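Local coordinates for protein protoporphyrinogen oxidase (Exiguobacterium sibiricum, PDB 3LOV) that probably oxidises coproporphyrinogen III to coproporphyrin III with molecular oxygen, as an FAD-dependent enzyme of heme b biosynthesis, at residues Phe91-Gly96 with Phe330-Arg335; Gly265-Lys270 with Asp279-Thr284; Gln292-Ala297 with Ala430-Ile435; Ala336-Thr341 with Glu389-Arg394. One frame throughout, in Å; residues are numbered along the deposited sequence.

Contact 1. Residues Phe91-Gly96 with Phe330-Arg335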
loop_
_atom_site.group_PDB
_atom_site.type_symbol
_atom_site.label_atom_id
_atom_site.label_comp_id
_atom_site.label_asym_id
_atom_site.label_seq_id
_atom_site.Cartn_x
_atom_site.Cartn_y
_atom_site.Cartn_z
ATOM N N PHE A 91 -11.214 5.201 -15.151
ATOM C CA PHE A 91 -10.815 4.898 -16.518
ATOM C C PHE A 91 -9.577 4.020 -16.539
ATOM O O PHE A 91 -8.843 3.927 -15.544
ATOM C CB PHE A 91 -10.487 6.180 -17.309
ATOM C CG PHE A 91 -11.625 7.164 -17.437
ATOM C CD1 PHE A 91 -12.555 7.050 -18.475
ATOM C CD2 PHE A 91 -11.724 8.258 -16.555
ATOM C CE1 PHE A 91 -13.590 7.989 -18.610
ATOM C CE2 PHE A 91 -12.738 9.210 -16.681
ATOM C CZ PHE A 91 -13.685 9.075 -17.711
ATOM N N ILE A 92 -9.394 3.333 -17.656
ATOM C CA ILE A 92 -8.125 2.682 -18.025
ATOM C C ILE A 92 -7.623 3.446 -19.231
ATOM O O ILE A 92 -8.374 3.629 -20.202
ATOM C CB ILE A 92 -8.236 1.211 -18.512
ATOM C CG1 ILE A 92 -9.092 0.337 -17.592
ATOM C CG2 ILE A 92 -6.876 0.579 -18.579
ATOM C CD1 ILE A 92 -8.411 -0.115 -16.289
ATOM N N LEU A 93 -6.369 3.875 -19.162
ATOM C CA LEU A 93 -5.624 4.396 -20.295
ATOM C C LEU A 93 -4.749 3.312 -20.883
ATOM O O LEU A 93 -3.869 2.762 -20.204
ATOM C CB LEU A 93 -4.714 5.541 -19.849
ATOM C CG LEU A 93 -3.906 6.321 -20.893
ATOM C CD1 LEU A 93 -4.814 7.059 -21.886
ATOM C CD2 LEU A 93 -3.045 7.333 -20.183
ATOM N N ASP A 94 -4.996 2.981 -22.140
ATOM C CA ASP A 94 -4.047 2.188 -22.913
ATOM C C ASP A 94 -3.629 2.898 -24.204
ATOM O O ASP A 94 -3.893 4.090 -24.391
ATOM C CB ASP A 94 -4.630 0.819 -23.190
ATOM C CG ASP A 94 -5.853 0.854 -24.083
ATOM O OD1 ASP A 94 -6.171 1.884 -24.737
ATOM O OD2 ASP A 94 -6.522 -0.192 -24.103
ATOM N N THR A 95 -2.985 2.156 -25.097
ATOM C CA THR A 95 -2.457 2.738 -26.311
ATOM C C THR A 95 -3.600 3.253 -27.185
ATOM O O THR A 95 -3.422 4.215 -27.924
ATOM C CB THR A 95 -1.576 1.741 -27.072
ATOM O OG1 THR A 95 -2.273 0.508 -27.204
ATOM C CG2 THR A 95 -0.339 1.457 -26.324
ATOM N N GLY A 96 -4.784 2.658 -27.043
ATOM C CA GLY A 96 -5.973 3.124 -27.732
ATOM C C GLY A 96 -6.743 4.263 -27.085
ATOM O O GLY A 96 -7.854 4.560 -27.514
ATOM N N PHE A 330 -7.676 7.622 -13.352
ATOM C CA PHE A 330 -7.393 6.522 -14.276
ATOM C C PHE A 330 -6.125 5.749 -13.900
ATOM O O PHE A 330 -5.223 6.318 -13.275
ATOM C CB PHE A 330 -7.314 7.029 -15.735
ATOM C CG PHE A 330 -6.202 8.029 -16.002
ATOM C CD1 PHE A 330 -4.917 7.598 -16.326
ATOM C CD2 PHE A 330 -6.453 9.407 -15.984
ATOM C CE1 PHE A 330 -3.901 8.503 -16.559
ATOM C CE2 PHE A 330 -5.433 10.325 -16.236
ATOM C CZ PHE A 330 -4.159 9.868 -16.535
ATOM N N VAL A 331 -6.089 4.464 -14.277
ATOM C CA VAL A 331 -4.886 3.617 -14.218
ATOM C C VAL A 331 -4.351 3.396 -15.656
ATOM O O VAL A 331 -5.128 3.429 -16.620
ATOM C CB VAL A 331 -5.201 2.278 -13.527
ATOM C CG1 VAL A 331 -5.518 2.496 -12.050
ATOM C CG2 VAL A 331 -6.385 1.580 -14.211
ATOM N N VAL A 332 -3.032 3.241 -15.811
ATOM C CA VAL A 332 -2.412 3.125 -17.128
ATOM C C VAL A 332 -1.897 1.708 -17.409
ATOM O O VAL A 332 -1.178 1.093 -16.601
ATOM C CB VAL A 332 -1.236 4.117 -17.292
ATOM C CG1 VAL A 332 -0.643 4.099 -18.758
ATOM C CG2 VAL A 332 -1.683 5.513 -16.869
ATOM N N ASN A 333 -2.235 1.199 -18.588
ATOM C CA ASN A 333 -1.662 -0.062 -19.036
ATOM C C ASN A 333 -0.148 0.148 -19.234
ATOM O O ASN A 333 0.280 1.129 -19.847
ATOM C CB ASN A 333 -2.329 -0.541 -20.312
ATOM C CG ASN A 333 -1.844 -1.918 -20.743
ATOM O OD1 ASN A 333 -0.637 -2.201 -20.754
ATOM N ND2 ASN A 333 -2.781 -2.784 -21.099
ATOM N N ARG A 334 0.633 -0.755 -18.662
ATOM C CA ARG A 334 2.097 -0.668 -18.667
ATOM C C ARG A 334 2.681 -0.684 -20.093
ATOM O O ARG A 334 3.812 -0.206 -20.319
ATOM C CB ARG A 334 2.660 -1.850 -17.890
ATOM C CG ARG A 334 2.486 -3.190 -18.609
ATOM C CD ARG A 334 2.545 -4.396 -17.629
ATOM N NE ARG A 334 3.783 -4.392 -16.871
ATOM C CZ ARG A 334 4.079 -5.260 -15.900
ATOM N NH1 ARG A 334 3.231 -6.207 -15.532
ATOM N NH2 ARG A 334 5.242 -5.174 -15.282
ATOM N N ARG A 335 1.925 -1.232 -21.051
ATOM C CA ARG A 335 2.343 -1.232 -22.450
ATOM C C ARG A 335 2.250 0.124 -23.148
ATOM O O ARG A 335 2.834 0.279 -24.214
ATOM C CB ARG A 335 1.554 -2.279 -23.266
ATOM C CG ARG A 335 1.785 -3.678 -22.783
ATOM C CD ARG A 335 0.700 -4.649 -23.291
ATOM N NE ARG A 335 0.882 -5.911 -22.592
ATOM C CZ ARG A 335 0.573 -6.121 -21.314
ATOM N NH1 ARG A 335 0.048 -5.132 -20.576
ATOM N NH2 ARG A 335 0.795 -7.315 -20.763
HETATM O O HOH W 1 -5.577 -1.943 -21.240
#

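Contact 2. Residues Gly265-Lys270 with Asp279-Thr284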
loop_
_atom_site.group_PDB
_atom_site.type_symbol
_atom_site.label_atom_id
_atom_site.label_comp_id
_atom_site.label_asym_id
_atom_site.label_seq_id
_atom_site.Cartn_x
_atom_site.Cartn_y
_atom_site.Cartn_z
ATOM N N GLY A 265 22.762 -11.444 27.065
ATOM C CA GLY A 265 21.317 -11.693 27.158
ATOM C C GLY A 265 20.496 -10.460 26.775
ATOM O O GLY A 265 19.370 -10.567 26.342
ATOM N N ARG A 266 21.067 -9.284 26.945
ATOM C CA ARG A 266 20.436 -8.042 26.536
ATOM C C ARG A 266 21.140 -7.596 25.252
ATOM O O ARG A 266 21.998 -8.294 24.725
ATOM C CB ARG A 266 20.569 -6.977 27.661
ATOM C CG ARG A 266 20.199 -7.427 29.117
ATOM C CD ARG A 266 20.271 -6.258 30.149
ATOM N NE ARG A 266 19.276 -5.216 29.847
ATOM C CZ ARG A 266 19.424 -3.897 30.024
ATOM N NH1 ARG A 266 20.520 -3.367 30.558
ATOM N NH2 ARG A 266 18.432 -3.089 29.663
ATOM N N TYR A 267 20.814 -6.411 24.763
ATOM C CA TYR A 267 21.441 -5.909 23.557
ATOM C C TYR A 267 21.922 -4.501 23.773
ATOM O O TYR A 267 21.300 -3.717 24.501
ATOM C CB TYR A 267 20.418 -5.964 22.393
ATOM C CG TYR A 267 20.013 -7.374 22.078
ATOM C CD1 TYR A 267 20.835 -8.189 21.328
ATOM C CD2 TYR A 267 18.802 -7.900 22.539
ATOM C CE1 TYR A 267 20.481 -9.519 21.065
ATOM C CE2 TYR A 267 18.446 -9.200 22.266
ATOM C CZ TYR A 267 19.296 -10.009 21.520
ATOM O OH TYR A 267 18.940 -11.317 21.237
ATOM N N ARG A 268 23.025 -4.190 23.117
ATOM C CA ARG A 268 23.546 -2.873 23.086
ATOM C C ARG A 268 23.269 -2.355 21.689
ATOM O O ARG A 268 23.730 -2.959 20.712
ATOM C CB ARG A 268 25.046 -2.895 23.361
ATOM C CG ARG A 268 25.710 -1.561 23.225
ATOM C CD ARG A 268 27.155 -1.616 23.749
ATOM N NE ARG A 268 27.908 -0.446 23.308
ATOM C CZ ARG A 268 28.993 0.056 23.914
ATOM N NH1 ARG A 268 29.488 -0.480 25.023
ATOM N NH2 ARG A 268 29.588 1.114 23.405
ATOM N N LEU A 269 22.528 -1.248 21.598
ATOM C CA LEU A 269 22.107 -0.689 20.302
ATOM C C LEU A 269 22.928 0.546 20.007
ATOM O O LEU A 269 22.890 1.523 20.753
ATOM C CB LEU A 269 20.611 -0.385 20.302
ATOM C CG LEU A 269 19.617 -1.506 19.968
ATOM C CD1 LEU A 269 19.862 -2.811 20.654
ATOM C CD2 LEU A 269 18.206 -1.016 20.312
ATOM N N LYS A 270 23.728 0.472 18.942
ATOM C CA LYS A 270 24.626 1.553 18.561
ATOM C C LYS A 270 23.936 2.682 17.805
ATOM O O LYS A 270 23.267 2.430 16.816
ATOM C CB LYS A 270 25.738 0.998 17.663
ATOM C CG LYS A 270 26.758 2.038 17.266
ATOM C CD LYS A 270 27.669 1.505 16.179
ATOM C CE LYS A 270 28.432 2.606 15.476
ATOM N NZ LYS A 270 29.841 2.523 15.798
ATOM N N ASP A 279 16.153 -4.995 26.230
ATOM C CA ASP A 279 15.811 -6.387 26.383
ATOM C C ASP A 279 14.976 -6.846 25.184
ATOM O O ASP A 279 15.164 -7.957 24.708
ATOM C CB ASP A 279 15.068 -6.570 27.683
ATOM C CG ASP A 279 15.885 -6.065 28.850
ATOM O OD1 ASP A 279 16.717 -6.848 29.352
ATOM O OD2 ASP A 279 15.788 -4.856 29.158
ATOM N N TYR A 280 14.068 -5.982 24.705
ATOM C CA TYR A 280 13.223 -6.298 23.553
ATOM C C TYR A 280 13.453 -5.257 22.487
ATOM O O TYR A 280 13.557 -4.069 22.791
ATOM C CB TYR A 280 11.771 -6.342 23.979
ATOM C CG TYR A 280 11.562 -7.224 25.173
ATOM C CD1 TYR A 280 11.648 -8.628 25.068
ATOM C CD2 TYR A 280 11.332 -6.680 26.427
ATOM C CE1 TYR A 280 11.476 -9.450 26.201
ATOM C CE2 TYR A 280 11.163 -7.496 27.553
ATOM C CZ TYR A 280 11.233 -8.866 27.433
ATOM O OH TYR A 280 11.066 -9.620 28.564
ATOM N N VAL A 281 13.595 -5.715 21.247
ATOM C CA VAL A 281 13.777 -4.833 20.118
ATOM C C VAL A 281 12.698 -5.134 19.065
ATOM O O VAL A 281 12.558 -6.297 18.650
ATOM C CB VAL A 281 15.175 -5.001 19.491
ATOM C CG1 VAL A 281 15.418 -3.920 18.388
ATOM C CG2 VAL A 281 16.268 -4.946 20.562
ATOM N N LEU A 282 11.948 -4.104 18.654
ATOM C CA LEU A 282 11.005 -4.212 17.531
ATOM C C LEU A 282 11.568 -3.398 16.371
ATOM O O LEU A 282 11.643 -2.158 16.424
ATOM C CB LEU A 282 9.554 -3.796 17.896
ATOM C CG LEU A 282 8.460 -4.058 16.807
ATOM C CD1 LEU A 282 8.115 -5.566 16.562
ATOM C CD2 LEU A 282 7.173 -3.321 17.143
ATOM N N LEU A 283 12.021 -4.120 15.338
ATOM C CA LEU A 283 12.480 -3.504 14.104
ATOM C C LEU A 283 11.299 -3.259 13.130
ATOM O O LEU A 283 10.623 -4.193 12.722
ATOM C CB LEU A 283 13.602 -4.354 13.453
ATOM C CG LEU A 283 14.834 -4.624 14.331
ATOM C CD1 LEU A 283 15.864 -5.592 13.663
ATOM C CD2 LEU A 283 15.538 -3.284 14.703
ATOM N N THR A 284 11.082 -1.997 12.744
ATOM C CA THR A 284 9.989 -1.623 11.842
ATOM C C THR A 284 10.539 -0.866 10.643
ATOM O O THR A 284 9.792 -0.270 9.875
ATOM C CB THR A 284 8.875 -0.798 12.588
ATOM O OG1 THR A 284 9.298 0.546 12.846
ATOM C CG2 THR A 284 8.521 -1.445 13.930
#

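Contact 3. Residues Gln292-Ala297 with Ala430-Ile435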
loop_
_atom_site.group_PDB
_atom_site.type_symbol
_atom_site.label_atom_id
_atom_site.label_comp_id
_atom_site.label_asym_id
_atom_site.label_seq_id
_atom_site.Cartn_x
_atom_site.Cartn_y
_atom_site.Cartn_z
ATOM N N GLN A 292 21.109 -6.500 7.344
ATOM C CA GLN A 292 22.449 -5.998 7.657
ATOM C C GLN A 292 22.686 -5.909 9.167
ATOM O O GLN A 292 23.771 -6.205 9.629
ATOM C CB GLN A 292 22.676 -4.615 7.090
ATOM C CG GLN A 292 23.408 -4.576 5.802
ATOM C CD GLN A 292 23.880 -3.172 5.504
ATOM O OE1 GLN A 292 23.111 -2.213 5.629
ATOM N NE2 GLN A 292 25.147 -3.036 5.131
ATOM N N LEU A 293 21.674 -5.466 9.914
ATOM C CA LEU A 293 21.767 -5.329 11.372
ATOM C C LEU A 293 21.823 -6.660 12.120
ATOM O O LEU A 293 22.267 -6.706 13.280
ATOM C CB LEU A 293 20.575 -4.513 11.914
ATOM C CG LEU A 293 20.512 -3.015 11.586
ATOM C CD1 LEU A 293 19.136 -2.517 11.993
ATOM C CD2 LEU A 293 21.621 -2.178 12.234
ATOM N N LEU A 294 21.368 -7.748 11.491
ATOM C CA LEU A 294 21.333 -9.060 12.161
ATOM C C LEU A 294 22.175 -10.090 11.422
ATOM O O LEU A 294 21.645 -11.053 10.875
ATOM C CB LEU A 294 19.893 -9.554 12.342
ATOM C CG LEU A 294 18.910 -8.605 13.036
ATOM C CD1 LEU A 294 17.448 -9.107 12.856
ATOM C CD2 LEU A 294 19.269 -8.384 14.551
ATOM N N PRO A 295 23.503 -9.916 11.450
ATOM C CA PRO A 295 24.396 -10.729 10.620
ATOM C C PRO A 295 24.490 -12.202 10.994
ATOM O O PRO A 295 24.860 -12.987 10.136
ATOM C CB PRO A 295 25.757 -10.043 10.796
ATOM C CG PRO A 295 25.631 -9.293 12.087
ATOM C CD PRO A 295 24.236 -8.817 12.110
ATOM N N ASP A 296 24.151 -12.572 12.230
ATOM C CA ASP A 296 24.108 -13.982 12.636
ATOM C C ASP A 296 22.841 -14.681 12.224
ATOM O O ASP A 296 22.698 -15.866 12.438
ATOM C CB ASP A 296 24.240 -14.106 14.157
ATOM C CG ASP A 296 25.509 -13.466 14.680
ATOM O OD1 ASP A 296 26.437 -13.285 13.878
ATOM O OD2 ASP A 296 25.555 -13.107 15.877
ATOM N N ALA A 297 21.894 -13.940 11.668
ATOM C CA ALA A 297 20.687 -14.534 11.199
ATOM C C ALA A 297 20.798 -14.757 9.688
ATOM O O ALA A 297 21.230 -13.887 8.950
ATOM C CB ALA A 297 19.520 -13.673 11.538
ATOM N N ALA A 430 15.609 -17.319 17.137
ATOM C CA ALA A 430 16.590 -18.307 17.520
ATOM C C ALA A 430 18.014 -17.692 17.593
ATOM O O ALA A 430 18.781 -18.023 18.479
ATOM C CB ALA A 430 16.557 -19.524 16.546
ATOM N N GLN A 431 18.353 -16.783 16.690
ATOM C CA GLN A 431 19.655 -16.140 16.720
ATOM C C GLN A 431 19.704 -14.908 17.598
ATOM O O GLN A 431 20.770 -14.581 18.125
ATOM C CB GLN A 431 20.110 -15.778 15.318
ATOM C CG GLN A 431 20.416 -17.013 14.502
ATOM C CD GLN A 431 21.514 -17.864 15.151
ATOM O OE1 GLN A 431 22.649 -17.428 15.298
ATOM N NE2 GLN A 431 21.168 -19.059 15.531
ATOM N N TYR A 432 18.567 -14.205 17.728
ATOM C CA TYR A 432 18.478 -13.015 18.580
ATOM C C TYR A 432 17.201 -13.009 19.426
ATOM O O TYR A 432 16.257 -12.265 19.155
ATOM C CB TYR A 432 18.524 -11.766 17.726
ATOM C CG TYR A 432 19.793 -11.557 16.929
ATOM C CD1 TYR A 432 19.970 -12.169 15.648
ATOM C CD2 TYR A 432 20.787 -10.714 17.393
ATOM C CE1 TYR A 432 21.103 -11.946 14.906
ATOM C CE2 TYR A 432 21.940 -10.475 16.635
ATOM C CZ TYR A 432 22.086 -11.083 15.399
ATOM O OH TYR A 432 23.216 -10.839 14.646
ATOM N N PRO A 433 17.180 -13.824 20.475
ATOM C CA PRO A 433 16.000 -13.886 21.304
ATOM C C PRO A 433 15.676 -12.489 21.793
ATOM O O PRO A 433 16.593 -11.735 22.116
ATOM C CB PRO A 433 16.418 -14.792 22.465
ATOM C CG PRO A 433 17.618 -15.529 21.996
ATOM C CD PRO A 433 18.291 -14.626 21.011
ATOM N N GLY A 434 14.387 -12.151 21.784
ATOM C CA GLY A 434 13.913 -10.803 22.117
ATOM C C GLY A 434 13.860 -9.779 20.971
ATOM O O GLY A 434 13.526 -8.606 21.190
ATOM N N ILE A 435 14.176 -10.197 19.752
ATOM C CA ILE A 435 14.093 -9.276 18.633
ATOM C C ILE A 435 12.928 -9.691 17.751
ATOM O O ILE A 435 12.802 -10.855 17.384
ATOM C CB ILE A 435 15.449 -9.150 17.903
ATOM C CG1 ILE A 435 16.513 -8.668 18.913
ATOM C CG2 ILE A 435 15.359 -8.201 16.691
ATOM C CD1 ILE A 435 17.803 -8.203 18.296
#

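Contact 4. Residues Ala336-Thr341 with Glu389-Arg394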
loop_
_atom_site.group_PDB
_atom_site.type_symbol
_atom_site.label_atom_id
_atom_site.label_comp_id
_atom_site.label_asym_id
_atom_site.label_seq_id
_atom_site.Cartn_x
_atom_site.Cartn_y
_atom_site.Cartn_z
ATOM N N ALA A 336 1.542 1.096 -22.567
ATOM C CA ALA A 336 1.212 2.341 -23.292
ATOM C C ALA A 336 2.378 3.309 -23.199
ATOM O O ALA A 336 3.150 3.211 -22.270
ATOM C CB ALA A 336 -0.091 2.998 -22.724
ATOM N N PRO A 337 2.488 4.282 -24.125
ATOM C CA PRO A 337 3.678 5.164 -24.102
ATOM C C PRO A 337 3.599 6.344 -23.117
ATOM O O PRO A 337 3.480 7.500 -23.539
ATOM C CB PRO A 337 3.771 5.625 -25.566
ATOM C CG PRO A 337 2.345 5.631 -26.030
ATOM C CD PRO A 337 1.709 4.453 -25.366
ATOM N N TYR A 338 3.655 6.044 -21.811
ATOM C CA TYR A 338 3.529 7.054 -20.756
ATOM C C TYR A 338 4.467 6.744 -19.612
ATOM O O TYR A 338 4.781 5.601 -19.365
ATOM C CB TYR A 338 2.093 7.110 -20.208
ATOM C CG TYR A 338 1.072 7.420 -21.251
ATOM C CD1 TYR A 338 0.850 8.737 -21.644
ATOM C CD2 TYR A 338 0.352 6.423 -21.861
ATOM C CE1 TYR A 338 -0.073 9.056 -22.611
ATOM C CE2 TYR A 338 -0.577 6.725 -22.847
ATOM C CZ TYR A 338 -0.787 8.053 -23.213
ATOM O OH TYR A 338 -1.702 8.389 -24.191
ATOM N N SER A 339 4.911 7.784 -18.932
ATOM C CA SER A 339 5.657 7.653 -17.702
ATOM C C SER A 339 4.754 7.414 -16.500
ATOM O O SER A 339 5.134 6.673 -15.601
ATOM C CB SER A 339 6.480 8.922 -17.481
ATOM O OG SER A 339 7.383 9.125 -18.561
ATOM N N ILE A 340 3.559 8.001 -16.471
ATOM C CA ILE A 340 2.673 7.816 -15.329
ATOM C C ILE A 340 1.931 6.469 -15.317
ATOM O O ILE A 340 1.468 5.990 -16.352
ATOM C CB ILE A 340 1.685 8.990 -15.137
ATOM C CG1 ILE A 340 0.626 9.083 -16.240
ATOM C CG2 ILE A 340 2.431 10.288 -15.070
ATOM C CD1 ILE A 340 -0.298 10.357 -16.071
ATOM N N THR A 341 1.819 5.863 -14.133
ATOM C CA THR A 341 1.105 4.601 -13.980
ATOM C C THR A 341 -0.352 4.803 -13.561
ATOM O O THR A 341 -1.179 3.889 -13.708
ATOM C CB THR A 341 1.775 3.751 -12.912
ATOM O OG1 THR A 341 1.513 4.339 -11.642
ATOM C CG2 THR A 341 3.356 3.685 -13.147
ATOM N N GLU A 389 -0.717 16.411 -20.674
ATOM C CA GLU A 389 -1.113 17.273 -21.773
ATOM C C GLU A 389 -1.566 16.433 -22.967
ATOM O O GLU A 389 -2.456 16.815 -23.706
ATOM C CB GLU A 389 0.038 18.219 -22.157
ATOM C CG GLU A 389 0.342 19.252 -21.075
ATOM C CD GLU A 389 1.229 20.388 -21.546
ATOM O OE1 GLU A 389 2.082 20.168 -22.443
ATOM O OE2 GLU A 389 1.063 21.505 -21.005
ATOM N N LYS A 390 -0.941 15.285 -23.161
ATOM C CA LYS A 390 -1.339 14.420 -24.244
ATOM C C LYS A 390 -2.671 13.767 -23.896
ATOM O O LYS A 390 -3.571 13.708 -24.729
ATOM C CB LYS A 390 -0.277 13.366 -24.506
ATOM C CG LYS A 390 -0.568 12.502 -25.719
ATOM C CD LYS A 390 0.409 11.324 -25.833
ATOM C CE LYS A 390 -0.073 10.322 -26.904
ATOM N NZ LYS A 390 0.473 8.944 -26.730
ATOM N N ILE A 391 -2.785 13.261 -22.675
ATOM C CA ILE A 391 -4.001 12.577 -22.224
ATOM C C ILE A 391 -5.179 13.553 -22.235
ATOM O O ILE A 391 -6.237 13.243 -22.784
ATOM C CB ILE A 391 -3.789 11.934 -20.816
ATOM C CG1 ILE A 391 -2.725 10.834 -20.882
ATOM C CG2 ILE A 391 -5.088 11.385 -20.219
ATOM C CD1 ILE A 391 -1.979 10.648 -19.544
ATOM N N CYS A 392 -4.985 14.753 -21.706
ATOM C CA CYS A 392 -6.094 15.700 -21.546
ATOM C C CYS A 392 -6.489 16.486 -22.791
ATOM O O CYS A 392 -7.502 17.196 -22.778
ATOM C CB CYS A 392 -5.776 16.681 -20.430
ATOM S SG CYS A 392 -5.770 15.868 -18.837
ATOM N N GLY A 393 -5.689 16.382 -23.848
ATOM C CA GLY A 393 -5.943 17.121 -25.081
ATOM C C GLY A 393 -5.270 18.485 -25.184
ATOM O O GLY A 393 -5.003 18.953 -26.284
ATOM N N ARG A 394 -4.952 19.112 -24.056
ATOM C CA ARG A 394 -4.444 20.485 -24.066
ATOM C C ARG A 394 -3.188 20.752 -23.233
ATOM O O ARG A 394 -2.780 19.952 -22.393
ATOM C CB ARG A 394 -5.533 21.417 -23.543
ATOM C CG ARG A 394 -5.870 21.165 -22.076
ATOM C CD ARG A 394 -6.883 22.173 -21.559
ATOM N NE ARG A 394 -7.283 21.910 -20.173
ATOM C CZ ARG A 394 -8.070 20.909 -19.771
ATOM N NH1 ARG A 394 -8.555 20.003 -20.630
ATOM N NH2 ARG A 394 -8.372 20.806 -18.480
HETATM O O HOH W 2 2.989 9.407 -25.342
#

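Contact 1. Residues Phe91-Gly96 with Phe330-Arg335
Two neighbouring strands of the seven-stranded mixed sheet, Phe91-Asp94 and Phe330-Val332, run parallel here, paired Phe91 with Phe330, Ile92 with Val331 and Leu93 with Val332. Three backbone bonds join them: Val331 N to Phe91 O (3.1 Å), Leu93 N to Val331 O (2.9 Å) and, just past the strand end, Asn333 N to Leu93 O (2.8 Å, 171° at the hydrogen). On one face Leu93 lies beside Phe330 and Val332, all three pointing the same way. Leu93 swings CG away from its backbone N (chi1 -175°), which places CD2 3.9 Å from Phe330 CE1 and about as close to Val332 CG2, while Leu98 and Ile391 also pack on the Leu93 side chain. On the other face the branches of Ile92 and Val331 meet tightly, Ile92 CD1 to Val331 CG2 at 3.4 Å. Beyond the paired residues Asn333 OD1 accepts two donors of Arg335: backbone N at 2.8 Å, closing an Asx turn, and NH1 at 3.0 Å, with the oxygen in the guanidinium plane. The amide is thus fixed in rotation, and its ND2 gives a hydrogen to a water that is only weakly tied to Asp94 OD2; the other carboxylate oxygen of Asp94 is bonded to His99. A leucine in place of Asn333 would probably leave Arg335 N and NH1 without their shared acceptor and let the turn and the guanidinium shift. Strand 97-100 flanks Phe91-Asp94 on its far edge, and Val332 bonds onward to Thr341, making the pair a parallel step within an otherwise antiparallel sheet, with the strand ending at Val332 passing into an Asx turn at Asn333.

Contact 2. Residues Gly265-Lys270 with Asp279-Thr284
Arg266 and Asp279 clasp where the antiparallel three-stranded sheet, holding strand 266-270, meets the parallel sheet of the Rossmann-type FAD-binding fold, holding strand 280-283. The grip is side-on: Arg266 NE reaches Asp279 OD1 at 3.1 Å and Arg266 NH2 reaches Asp279 OD2 at 3.2 Å, one nitrogen to each oxygen on its syn side. A bend at chi3 (64°) turns the arginine chain so that NE and NH2 face the acid together. The fit is not flat, since the guanidinium and carboxylate planes lie 26° apart and both donors come from well out of the carboxylate plane. Arg6 N also binds OD2, tying the acid to strand 6-10, the middle strand of the parallel sheet. This salt bridge sits at the partly exposed end of the contact. The buried part is apolar and lighter in touch: Leu269 and Val281 reach toward each other tip to tip, and Tyr267 leans on the same valine methyl, Tyr267 CD2 to Val281 CG2 at 4.4 Å. Val8, Leu257 and Ile435 close round these side chains, and the tyrosine hydroxyl bonds to Pro433 O. Asp279 O lies at the edge of the Tyr267 ring, while Leu269 CD1 stops 4.2 Å from Val281 CG2.

Contact 3. Residues Gln292-Ala297 with Ala430-Ile435
The hydroxyl of Tyr432 takes a hydrogen from Asp296 N, with Tyr432 OH at 3.1 Å and the bond nearly straight at 164°. Around that oxygen the turn closes in: Pro295 CD comes within 3.4 Å of Tyr432 OH, and the Asp296 side chain crosses the tyrosine at about a right angle, its carboxylate only 14° from the ring plane. Asp296 OD2 forms a salt bridge to Arg262, whose guanidinium also makes a cation-pi contact with the Tyr432 ring and bonds to Gln431 O. Leu294 provides the other main contact: Leu294 CD2 lies 3.7 Å above the Tyr432 ring centroid and almost exactly on the normal, a CH-pi contact. Leu294 CB meets Tyr432 CE1 at 3.7 Å, and Leu294 CD2 also touches Ile435 CD1 at 4.0 Å. Both segments are helix ends: helix 287-293 runs into a type I turn from Leu294 to Ala297, and helix 417-431 into a type II turn from Tyr432 to Ile435, which leads into the edge strand of the parallel sheet. Each turn is closed by a backbone bond, Ala297 N to Leu294 O and Ile435 N to Tyr432 O. With CG anti to its carbonyl carbon (chi1 -62°), Tyr432 sends its ring out of the second turn and across to the first. An alanine at Tyr432 is likely to leave Asp296 N without its acceptor and Leu294 without the ring face it covers, opening a gap between the turns. Beside the ring, Ala297 CB packs 4.1 Å from Tyr432 CE1, and Gln431 CG lies against the backbone of Asp296.

Contact 4. Residues Ala336-Thr341 with Glu389-Arg394
The C-terminal end of helix 377-392 packs over the loop that leads into strand 340-345 of the mixed sheet, with Tyr338 as the central side chain. Ile391 points from the helix toward the loop and touches two residues of 336-341: Ile391 CG1 lies 3.6 Å from Tyr338 CE1, and Ile391 CD1 meets Ile340 CD1 tip to tip at 3.9 Å. The Tyr338 ring and the Ile391 chain pass each other at a slant, CE1 being the ring atom nearest CG1. Deeper in, Ile340 packs on Phe330, Val384 and Leu388, which carries this apolar patch down onto the sheet. Toward the surface the contact turns polar. Lys390 runs out fully extended (chi1 -175°), which carries its chain across the tyrosine at about a right angle and brings NZ near the hydroxyl. There Lys390 NZ makes only a weak bond to Tyr338 OH at 3.4 Å and lies 3.9 Å from Pro337 CG. A firmer link runs through water: Lys390 NZ gives a hydrogen to a water at 2.9 Å, which in turn donates to Pro337 O at 2.7 Å. Pro337 is the centre of an inverse gamma turn, closed by Tyr338 N to Ala336 O (2.9 Å), and this tight bend presents its carbonyl to the water. One turn earlier on the helix, Asp387 OD2 accepts from Ile340 N. Gly393, with positive phi, is the first residue after the helix to leave helical angles. Away from the FAD-binding residues, the arrangement is helix-on-sheet packing, with an apolar base and a lysine crossing its solvent side.

How the contacts relate
The four contacts form two groups on opposite sides of the chain's centre. Contacts 1 and 4, centres 9 Å apart, share the seven-stranded mixed sheet: strands 329-332 and 340-345 are neighbours in it, and helix 377-392 covers the face. Contacts 2 and 3, centres 10 Å apart, meet around the parallel sheet of the FAD-binding part, where Val281 N bonds to Gly434 O. Between the groups the centres lie 44 to 48 Å apart. Along the chain, contact 2 lies wholly between the segments of contact 1, contact 4 between those of contact 3, and the segments of contacts 1 and 3 alternate, so the chain passes repeatedly between the two regions.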